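Local coordinates for protein transmembrane oligosaccharyl transferase (Archaeoglobus fulgidus, PDB 3WAJ) that is a membrane protein of the STT3/AglB family, joining a helical transmembrane region of the GT-C clan to a globular C-terminal region and holding a zinc ion, at residues 60-71 with 520-528; 701-709 with 738-746. All coordinates share one frame; numbering follows the deposited sequence.

Contact 1 of 2, residues 60-71 with 520-528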
loop_
_atom_site.group_PDB
_atom_site.type_symbol
_atom_site.label_atom_id
_atom_site.label_comp_id
_atom_site.label_asym_id
_atom_site.label_seq_id
_atom_site.Cartn_x
_atom_site.Cartn_y
_atom_site.Cartn_z
ATOM N N HIS A 60 19.956 -1.093 14.613
ATOM C CA HIS A 60 20.824 -2.166 15.081
ATOM C C HIS A 60 22.189 -2.201 14.383
ATOM O O HIS A 60 23.207 -2.439 15.031
ATOM C CB HIS A 60 20.133 -3.512 14.916
ATOM C CG HIS A 60 20.902 -4.654 15.505
ATOM N ND1 HIS A 60 20.814 -5.002 16.835
ATOM C CD2 HIS A 60 21.776 -5.522 14.942
ATOM C CE1 HIS A 60 21.594 -6.044 17.065
ATOM N NE2 HIS A 60 22.192 -6.376 15.935
ATOM N N ASN A 61 22.203 -1.983 13.070
ATOM C CA ASN A 61 23.430 -2.067 12.282
ATOM C C ASN A 61 24.024 -0.682 11.942
ATOM O O ASN A 61 24.759 -0.523 10.955
ATOM C CB ASN A 61 23.175 -2.853 10.991
ATOM C CG ASN A 61 22.662 -4.255 11.251
ATOM O OD1 ASN A 61 23.392 -5.109 11.770
ATOM N ND2 ASN A 61 21.407 -4.512 10.866
ATOM N N PHE A 62 23.709 0.311 12.767
ATOM C CA PHE A 62 24.022 1.701 12.457
ATOM C C PHE A 62 25.532 1.965 12.263
ATOM O O PHE A 62 26.370 1.500 13.049
ATOM C CB PHE A 62 23.423 2.635 13.527
ATOM C CG PHE A 62 23.168 4.032 13.027
ATOM C CD1 PHE A 62 24.070 5.058 13.292
ATOM C CD2 PHE A 62 22.038 4.317 12.268
ATOM C CE1 PHE A 62 23.838 6.344 12.823
ATOM C CE2 PHE A 62 21.799 5.607 11.792
ATOM C CZ PHE A 62 22.701 6.618 12.068
ATOM N N PRO A 63 25.884 2.743 11.225
ATOM C CA PRO A 63 24.956 3.414 10.311
ATOM C C PRO A 63 24.739 2.665 9.001
ATOM O O PRO A 63 24.529 3.313 7.970
ATOM C CB PRO A 63 25.704 4.703 9.993
ATOM C CG PRO A 63 27.138 4.217 9.876
ATOM C CD PRO A 63 27.281 3.140 10.950
ATOM N N HIS A 64 24.800 1.341 9.012
ATOM C CA HIS A 64 24.564 0.615 7.771
ATOM C C HIS A 64 23.091 0.242 7.641
ATOM O O HIS A 64 22.382 0.162 8.641
ATOM C CB HIS A 64 25.454 -0.622 7.689
ATOM C CG HIS A 64 26.908 -0.329 7.898
ATOM N ND1 HIS A 64 27.748 0.039 6.868
ATOM C CD2 HIS A 64 27.667 -0.347 9.019
ATOM C CE1 HIS A 64 28.964 0.234 7.349
ATOM N NE2 HIS A 64 28.942 0.005 8.649
ATOM N N ARG A 65 22.628 0.038 6.410
ATOM C CA ARG A 65 21.266 -0.438 6.191
ATOM C C ARG A 65 21.294 -1.514 5.133
ATOM O O ARG A 65 22.250 -1.604 4.367
ATOM C CB ARG A 65 20.314 0.705 5.792
ATOM C CG ARG A 65 20.707 1.463 4.531
ATOM C CD ARG A 65 19.489 2.076 3.859
ATOM N NE ARG A 65 18.639 1.068 3.210
ATOM C CZ ARG A 65 17.506 1.330 2.561
ATOM N NH1 ARG A 65 17.071 2.578 2.476
ATOM N NH2 ARG A 65 16.807 0.338 2.004
ATOM N N ILE A 66 20.259 -2.353 5.115
ATOM C CA ILE A 66 20.127 -3.387 4.088
ATOM C C ILE A 66 19.560 -2.791 2.788
ATOM O O ILE A 66 18.933 -1.722 2.794
ATOM C CB ILE A 66 19.201 -4.509 4.573
ATOM C CG1 ILE A 66 17.778 -3.969 4.762
ATOM C CG2 ILE A 66 19.735 -5.110 5.867
ATOM C CD1 ILE A 66 16.733 -5.041 5.027
ATOM N N TRP A 67 19.769 -3.495 1.679
ATOM C CA TRP A 67 19.213 -3.109 0.381
ATOM C C TRP A 67 18.543 -4.318 -0.216
ATOM O O TRP A 67 18.101 -4.316 -1.372
ATOM C CB TRP A 67 20.335 -2.612 -0.548
ATOM C CG TRP A 67 20.965 -1.396 0.020
ATOM C CD1 TRP A 67 22.073 -1.337 0.820
ATOM C CD2 TRP A 67 20.481 -0.052 -0.098
ATOM N NE1 TRP A 67 22.323 -0.034 1.180
ATOM C CE2 TRP A 67 21.363 0.775 0.628
ATOM C CE3 TRP A 67 19.393 0.531 -0.760
ATOM C CZ2 TRP A 67 21.188 2.160 0.710
ATOM C CZ3 TRP A 67 19.221 1.895 -0.685
ATOM C CH2 TRP A 67 20.116 2.701 0.045
ATOM N N PHE A 68 18.476 -5.363 0.599
ATOM C CA PHE A 68 17.768 -6.584 0.244
ATOM C C PHE A 68 17.257 -7.275 1.517
ATOM O O PHE A 68 17.900 -7.216 2.573
ATOM C CB PHE A 68 18.688 -7.496 -0.576
ATOM C CG PHE A 68 18.043 -8.777 -1.011
ATOM C CD1 PHE A 68 17.285 -8.825 -2.173
ATOM C CD2 PHE A 68 18.188 -9.935 -0.251
ATOM C CE1 PHE A 68 16.685 -10.011 -2.588
ATOM C CE2 PHE A 68 17.589 -11.130 -0.652
ATOM C CZ PHE A 68 16.834 -11.168 -1.827
ATOM N N ASP A 69 16.089 -7.907 1.418
ATOM C CA ASP A 69 15.378 -8.369 2.604
ATOM C C ASP A 69 14.832 -9.754 2.347
ATOM O O ASP A 69 13.765 -9.907 1.768
ATOM C CB ASP A 69 14.244 -7.388 2.948
ATOM C CG ASP A 69 13.454 -7.781 4.223
ATOM O OD1 ASP A 69 13.850 -8.726 4.937
ATOM O OD2 ASP A 69 12.440 -7.119 4.523
ATOM N N PRO A 70 15.583 -10.783 2.760
ATOM C CA PRO A 70 15.136 -12.162 2.542
ATOM C C PRO A 70 13.976 -12.543 3.450
ATOM O O PRO A 70 13.408 -13.631 3.305
ATOM C CB PRO A 70 16.384 -12.995 2.897
ATOM C CG PRO A 70 17.166 -12.123 3.820
ATOM C CD PRO A 70 16.951 -10.724 3.310
ATOM N N PHE A 71 13.636 -11.650 4.373
ATOM C CA PHE A 71 12.588 -11.911 5.358
ATOM C C PHE A 71 11.206 -11.727 4.724
ATOM O O PHE A 71 10.190 -12.166 5.274
ATOM C CB PHE A 71 12.735 -10.963 6.531
ATOM C CG PHE A 71 12.538 -11.606 7.884
ATOM C CD1 PHE A 71 11.264 -11.917 8.343
ATOM C CD2 PHE A 71 13.629 -11.829 8.727
ATOM C CE1 PHE A 71 11.079 -12.470 9.580
ATOM C CE2 PHE A 71 13.446 -12.382 9.979
ATOM C CZ PHE A 71 12.163 -12.708 10.406
ATOM N N TYR A 520 14.282 -16.165 14.323
ATOM C CA TYR A 520 13.594 -15.115 13.580
ATOM C C TYR A 520 13.939 -13.741 14.156
ATOM O O TYR A 520 14.235 -12.816 13.401
ATOM C CB TYR A 520 12.075 -15.373 13.547
ATOM C CG TYR A 520 11.722 -16.530 12.639
ATOM C CD1 TYR A 520 11.887 -16.422 11.262
ATOM C CD2 TYR A 520 11.248 -17.727 13.150
ATOM C CE1 TYR A 520 11.580 -17.472 10.412
ATOM C CE2 TYR A 520 10.936 -18.800 12.303
ATOM C CZ TYR A 520 11.112 -18.658 10.940
ATOM O OH TYR A 520 10.815 -19.700 10.093
ATOM N N ASP A 521 13.940 -13.609 15.485
ATOM C CA ASP A 521 14.299 -12.326 16.107
ATOM C C ASP A 521 15.733 -11.881 15.839
ATOM O O ASP A 521 15.958 -10.709 15.540
ATOM C CB ASP A 521 13.963 -12.308 17.606
ATOM C CG ASP A 521 12.448 -12.242 17.876
ATOM O OD1 ASP A 521 12.059 -12.261 19.058
ATOM O OD2 ASP A 521 11.653 -12.158 16.921
ATOM N N GLU A 522 16.700 -12.796 15.920
ATOM C CA GLU A 522 18.092 -12.443 15.563
ATOM C C GLU A 522 18.197 -12.050 14.102
ATOM O O GLU A 522 18.818 -11.045 13.756
ATOM C CB GLU A 522 19.050 -13.627 15.730
ATOM C CG GLU A 522 19.066 -14.312 17.057
ATOM C CD GLU A 522 19.669 -15.693 16.945
ATOM O OE1 GLU A 522 19.577 -16.277 15.843
ATOM O OE2 GLU A 522 20.241 -16.185 17.938
ATOM N N TYR A 523 17.619 -12.887 13.241
ATOM C CA TYR A 523 17.808 -12.759 11.796
ATOM C C TYR A 523 17.187 -11.454 11.306
ATOM O O TYR A 523 17.754 -10.761 10.466
ATOM C CB TYR A 523 17.220 -13.982 11.058
ATOM C CG TYR A 523 17.667 -14.083 9.619
ATOM C CD1 TYR A 523 16.747 -14.255 8.607
ATOM C CD2 TYR A 523 19.014 -13.981 9.276
ATOM C CE1 TYR A 523 17.147 -14.353 7.280
ATOM C CE2 TYR A 523 19.428 -14.057 7.958
ATOM C CZ TYR A 523 18.489 -14.252 6.963
ATOM O OH TYR A 523 18.877 -14.331 5.642
ATOM N N TYR A 524 16.032 -11.120 11.875
ATOM C CA TYR A 524 15.341 -9.858 11.628
ATOM C C TYR A 524 16.282 -8.656 11.710
ATOM O O TYR A 524 16.105 -7.676 10.980
ATOM C CB TYR A 524 14.229 -9.716 12.674
ATOM C CG TYR A 524 13.193 -8.652 12.402
ATOM C CD1 TYR A 524 13.253 -7.424 13.050
ATOM C CD2 TYR A 524 12.149 -8.882 11.510
ATOM C CE1 TYR A 524 12.311 -6.451 12.823
ATOM C CE2 TYR A 524 11.193 -7.903 11.264
ATOM C CZ TYR A 524 11.280 -6.690 11.931
ATOM O OH TYR A 524 10.345 -5.701 11.720
ATOM N N LEU A 525 17.290 -8.737 12.584
ATOM C CA LEU A 525 18.165 -7.588 12.823
ATOM C C LEU A 525 19.501 -7.643 12.082
ATOM O O LEU A 525 20.322 -6.741 12.213
ATOM C CB LEU A 525 18.372 -7.384 14.316
ATOM C CG LEU A 525 17.046 -7.211 15.058
ATOM C CD1 LEU A 525 17.260 -7.250 16.553
ATOM C CD2 LEU A 525 16.382 -5.885 14.655
ATOM N N GLN A 526 19.709 -8.685 11.282
ATOM C CA GLN A 526 20.981 -8.855 10.581
ATOM C C GLN A 526 21.108 -8.018 9.321
ATOM O O GLN A 526 20.129 -7.784 8.584
ATOM C CB GLN A 526 21.208 -10.320 10.195
ATOM C CG GLN A 526 21.395 -11.237 11.362
ATOM C CD GLN A 526 22.580 -10.837 12.200
ATOM O OE1 GLN A 526 22.433 -10.498 13.372
ATOM N NE2 GLN A 526 23.767 -10.876 11.605
ATOM N N LEU A 527 22.345 -7.624 9.052
ATOM C CA LEU A 527 22.660 -6.834 7.888
ATOM C C LEU A 527 22.853 -7.754 6.699
ATOM O O LEU A 527 23.976 -8.107 6.360
ATOM C CB LEU A 527 23.932 -6.025 8.151
ATOM C CG LEU A 527 24.287 -5.036 7.048
ATOM C CD1 LEU A 527 23.188 -3.974 6.940
ATOM C CD2 LEU A 527 25.639 -4.410 7.328
ATOM N N TYR A 528 21.757 -8.150 6.067
ATOM C CA TYR A 528 21.837 -9.047 4.919
ATOM C C TYR A 528 22.665 -8.408 3.818
ATOM O O TYR A 528 22.622 -7.195 3.624
ATOM C CB TYR A 528 20.437 -9.387 4.388
ATOM C CG TYR A 528 19.410 -9.461 5.480
ATOM C CD1 TYR A 528 19.336 -10.566 6.312
ATOM C CD2 TYR A 528 18.516 -8.417 5.689
ATOM C CE1 TYR A 528 18.402 -10.630 7.325
ATOM C CE2 TYR A 528 17.576 -8.471 6.691
ATOM C CZ TYR A 528 17.523 -9.580 7.511
ATOM O OH TYR A 528 16.593 -9.645 8.519
HETATM O O HOH W 1 24.765 -7.810 11.212
HETATM O O HOH W 2 21.805 -5.652 1.579
#
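N61 ND2 donates to L525 O at 2.8 Å, approaching from above the carbonyl plane, with an N-H...O angle of 148°. The bond helps join the turn after helix 47-60, in the STT3 N-terminal region, to the AglB core. With CG anti to the carbonyl carbon (chi1 -58°), the N61 amide is turned toward L525, and asparagine suits the place because OD1 also accepts from a water that in turn accepts from L527 N. Beside it, L525 CB sits over one face of the H60 imidazole, a CH-pi contact 4.0 Å from the ring centroid. I66 and L527 supply aliphatic bulk, I66 CG2 lying 3.5 Å from Y528 CD2. P70 CD makes a CH-pi contact over one face of the Y528 ring, 3.7 Å from the centroid, where the compact, rigid pyrrolidine presents its methylene; Q526 O covers the other face. The Y528 hydroxyl donates to Y523 O at 2.5 Å and also bonds R53. F71 receives the edge of Y524 on its face, a T-shaped pair, while F71 N closes an Asx turn on D69 OD1. Helix 47-60 backs this interface: its Y50 and R53 hold D69 OD2, R53 by a salt bridge, and strand 68-69 pairs with strand 78-79.

Contact 2 of 2, residues 701-709 with 738-746; sequences YPAEWKSYS and PTMGTQEVL
Helix 703-708 and the start of helix 740-755 pack nearly at right angles, their short axes 82° apart and 9.2 Å at closest approach, with P702 and G741 the nearest residues by CA. This is an orthogonal helix packing at a helix N-terminus, where T739 occupies the N-cap position. E704 brings its carboxylate to that end: CG lies between backbone N and carbonyl carbon (chi1 69°) and the chain bends at the next bond, bringing the acid in to meet T739, which comes from the opposite direction. G741 N donates to E704 OE2 at 2.9 Å, nearly along the C-O axis, and T739 OG1 lies 3.0 Å from the same oxygen. An acid suits this spot, since the helix start would probably favour negative charge. Glycine at 741 has no side chain, which lets W705 CD1 approach G741 C to 3.6 Å and P702 CG approach G741 CA to 3.8 Å. The indole adds a polar link, W705 NE1 donating to T742 OG1 at 3.1 Å; threonine can accept here while its hydroxyl also bonds E727 of helix 717-732. Y708 CD2 lies over the centre of one face of the broad tryptophan ring, and V745 CG2 packs 4.0 Å from W705 CZ2.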
loop_
_atom_site.group_PDB
_atom_site.type_symbol
_atom_site.label_atom_id
_atom_site.label_comp_id
_atom_site.label_asym_id
_atom_site.label_seq_id
_atom_site.Cartn_x
_atom_site.Cartn_y
_atom_site.Cartn_z
ATOM N N TYR A 701 -14.598 -11.904 16.724
ATOM C CA TYR A 701 -15.523 -11.737 15.600
ATOM C C TYR A 701 -15.356 -10.383 14.918
ATOM O O TYR A 701 -14.798 -9.453 15.514
ATOM C CB TYR A 701 -16.973 -11.843 16.105
ATOM C CG TYR A 701 -17.365 -13.237 16.542
ATOM C CD1 TYR A 701 -17.663 -14.211 15.603
ATOM C CD2 TYR A 701 -17.451 -13.571 17.894
ATOM C CE1 TYR A 701 -18.021 -15.486 15.985
ATOM C CE2 TYR A 701 -17.814 -14.858 18.294
ATOM C CZ TYR A 701 -18.093 -15.804 17.325
ATOM O OH TYR A 701 -18.458 -17.079 17.675
ATOM N N PRO A 702 -15.843 -10.256 13.666
ATOM C CA PRO A 702 -16.027 -8.893 13.138
ATOM C C PRO A 702 -16.899 -8.078 14.103
ATOM O O PRO A 702 -17.796 -8.639 14.742
ATOM C CB PRO A 702 -16.766 -9.107 11.809
ATOM C CG PRO A 702 -17.019 -10.605 11.677
ATOM C CD PRO A 702 -16.068 -11.287 12.636
ATOM N N ALA A 703 -16.627 -6.781 14.197
ATOM C CA ALA A 703 -17.265 -5.903 15.173
ATOM C C ALA A 703 -18.801 -6.025 15.277
ATOM O O ALA A 703 -19.347 -6.129 16.376
ATOM C CB ALA A 703 -16.865 -4.448 14.900
ATOM N N GLU A 704 -19.482 -5.992 14.136
ATOM C CA GLU A 704 -20.939 -5.935 14.116
ATOM C C GLU A 704 -21.555 -7.173 14.737
ATOM O O GLU A 704 -22.596 -7.087 15.388
ATOM C CB GLU A 704 -21.476 -5.693 12.697
ATOM C CG GLU A 704 -21.283 -6.878 11.745
ATOM C CD GLU A 704 -19.905 -6.926 11.038
ATOM O OE1 GLU A 704 -19.046 -6.008 11.253
ATOM O OE2 GLU A 704 -19.714 -7.900 10.253
ATOM N N TRP A 705 -20.897 -8.319 14.572
ATOM C CA TRP A 705 -21.397 -9.566 15.144
ATOM C C TRP A 705 -21.018 -9.726 16.616
ATOM O O TRP A 705 -21.746 -10.342 17.406
ATOM C CB TRP A 705 -21.003 -10.770 14.273
ATOM C CG TRP A 705 -21.957 -10.904 13.112
ATOM C CD1 TRP A 705 -21.802 -10.391 11.851
ATOM C CD2 TRP A 705 -23.244 -11.536 13.130
ATOM N NE1 TRP A 705 -22.905 -10.682 11.079
ATOM C CE2 TRP A 705 -23.806 -11.381 11.839
ATOM C CE3 TRP A 705 -23.976 -12.214 14.111
ATOM C CZ2 TRP A 705 -25.077 -11.889 11.502
ATOM C CZ3 TRP A 705 -25.231 -12.723 13.781
ATOM C CH2 TRP A 705 -25.768 -12.559 12.483
ATOM N N LYS A 706 -19.891 -9.141 16.995
ATOM C CA LYS A 706 -19.522 -9.096 18.403
ATOM C C LYS A 706 -20.640 -8.332 19.107
ATOM O O LYS A 706 -21.171 -8.754 20.139
ATOM C CB LYS A 706 -18.175 -8.389 18.564
ATOM C CG LYS A 706 -17.741 -8.158 20.002
ATOM C CD LYS A 706 -17.311 -9.442 20.687
ATOM C CE LYS A 706 -16.610 -9.131 21.999
ATOM N NZ LYS A 706 -16.190 -10.350 22.750
ATOM N N SER A 707 -21.032 -7.231 18.481
ATOM C CA SER A 707 -22.091 -6.362 18.975
ATOM C C SER A 707 -23.476 -7.039 18.963
ATOM O O SER A 707 -24.214 -6.954 19.944
ATOM C CB SER A 707 -22.077 -5.060 18.169
ATOM O OG SER A 707 -23.291 -4.370 18.318
ATOM N N TYR A 708 -23.814 -7.731 17.876
ATOM C CA TYR A 708 -25.064 -8.497 17.823
ATOM C C TYR A 708 -25.178 -9.535 18.937
ATOM O O TYR A 708 -26.264 -9.783 19.438
ATOM C CB TYR A 708 -25.199 -9.253 16.499
ATOM C CG TYR A 708 -25.492 -8.406 15.292
ATOM C CD1 TYR A 708 -26.131 -7.190 15.409
ATOM C CD2 TYR A 708 -25.129 -8.841 14.026
ATOM C CE1 TYR A 708 -26.406 -6.417 14.287
ATOM C CE2 TYR A 708 -25.387 -8.082 12.906
ATOM C CZ TYR A 708 -26.024 -6.873 13.035
ATOM O OH TYR A 708 -26.273 -6.125 11.903
ATOM N N SER A 709 -24.062 -10.170 19.284
ATOM C CA SER A 709 -24.096 -11.374 20.125
ATOM C C SER A 709 -24.630 -11.104 21.527
ATOM O O SER A 709 -25.028 -12.027 22.230
ATOM C CB SER A 709 -22.718 -12.016 20.223
ATOM O OG SER A 709 -21.885 -11.231 21.047
ATOM N N PRO A 738 -24.165 -5.843 2.740
ATOM C CA PRO A 738 -24.090 -6.148 4.180
ATOM C C PRO A 738 -22.663 -6.063 4.718
ATOM O O PRO A 738 -21.709 -6.128 3.919
ATOM C CB PRO A 738 -24.564 -7.608 4.262
ATOM C CG PRO A 738 -25.277 -7.882 2.922
ATOM C CD PRO A 738 -24.551 -7.020 1.931
ATOM N N THR A 739 -22.525 -5.920 6.044
ATOM C CA THR A 739 -21.223 -6.024 6.706
ATOM C C THR A 739 -20.630 -7.393 6.411
ATOM O O THR A 739 -21.368 -8.363 6.196
ATOM C CB THR A 739 -21.327 -5.844 8.233
ATOM O OG1 THR A 739 -22.160 -6.875 8.769
ATOM C CG2 THR A 739 -21.895 -4.463 8.599
ATOM N N MET A 740 -19.307 -7.481 6.430
ATOM C CA MET A 740 -18.632 -8.700 5.983
ATOM C C MET A 740 -19.001 -9.958 6.774
ATOM O O MET A 740 -19.136 -11.039 6.199
ATOM C CB MET A 740 -17.120 -8.485 5.934
ATOM C CG MET A 740 -16.706 -7.659 4.726
ATOM S SD MET A 740 -14.957 -7.228 4.682
ATOM C CE MET A 740 -14.850 -6.324 6.247
ATOM N N GLY A 741 -19.173 -9.813 8.084
ATOM C CA GLY A 741 -19.663 -10.906 8.912
ATOM C C GLY A 741 -21.012 -11.435 8.446
ATOM O O GLY A 741 -21.254 -12.654 8.391
ATOM N N THR A 742 -21.898 -10.517 8.092
ATOM C CA THR A 742 -23.185 -10.907 7.533
ATOM C C THR A 742 -22.994 -11.562 6.157
ATOM O O THR A 742 -23.670 -12.549 5.813
ATOM C CB THR A 742 -24.125 -9.712 7.455
ATOM O OG1 THR A 742 -24.396 -9.258 8.786
ATOM C CG2 THR A 742 -25.423 -10.087 6.764
ATOM N N GLN A 743 -22.062 -11.041 5.375
ATOM C CA GLN A 743 -21.807 -11.642 4.065
ATOM C C GLN A 743 -21.403 -13.091 4.203
ATOM O O GLN A 743 -21.843 -13.938 3.428
ATOM C CB GLN A 743 -20.739 -10.864 3.311
ATOM C CG GLN A 743 -21.121 -9.439 3.025
ATOM C CD GLN A 743 -20.126 -8.786 2.111
ATOM O OE1 GLN A 743 -19.350 -9.474 1.456
ATOM N NE2 GLN A 743 -20.126 -7.455 2.065
ATOM N N GLU A 744 -20.557 -13.373 5.188
ATOM C CA GLU A 744 -20.106 -14.746 5.423
ATOM C C GLU A 744 -21.297 -15.638 5.836
ATOM O O GLU A 744 -21.444 -16.769 5.350
ATOM C CB GLU A 744 -19.017 -14.766 6.501
ATOM C CG GLU A 744 -18.804 -16.133 7.141
ATOM C CD GLU A 744 -17.719 -16.113 8.220
ATOM O OE1 GLU A 744 -17.911 -16.742 9.289
ATOM O OE2 GLU A 744 -16.666 -15.473 7.990
ATOM N N VAL A 745 -22.144 -15.113 6.728
ATOM C CA VAL A 745 -23.362 -15.818 7.128
ATOM C C VAL A 745 -24.197 -16.135 5.895
ATOM O O VAL A 745 -24.639 -17.262 5.715
ATOM C CB VAL A 745 -24.199 -15.025 8.175
ATOM C CG1 VAL A 745 -25.555 -15.650 8.343
ATOM C CG2 VAL A 745 -23.479 -15.001 9.530
ATOM N N LEU A 746 -24.384 -15.149 5.025
ATOM C CA LEU A 746 -25.151 -15.384 3.810
ATOM C C LEU A 746 -24.471 -16.382 2.844
ATOM O O LEU A 746 -25.141 -17.221 2.231
ATOM C CB LEU A 746 -25.487 -14.058 3.126
ATOM C CG LEU A 746 -26.401 -13.143 3.953
ATOM C CD1 LEU A 746 -26.717 -11.835 3.208
ATOM C CD2 LEU A 746 -27.681 -13.879 4.328
#

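Overall arrangement
Contact 1 and contact 2 are well separated: their centres are 40 Å apart and their nearest atoms about 26 Å. They follow in series along the chain. Contact 1 joins the STT3 N-terminal region to the AglB core, whereas contact 2 is local, bringing together segments only 29 residues apart at their closest ends. Between them in sequence lie most strands of the five-stranded mixed sheet, one of whose outermost strands, 693-698, leads towards residues 701-709. Contact 1 is linked to the zinc site through helix 47-60: the zinc ion is held by D47, D161 and H163, and that helix starts at the zinc ligand D47 and ends at H60.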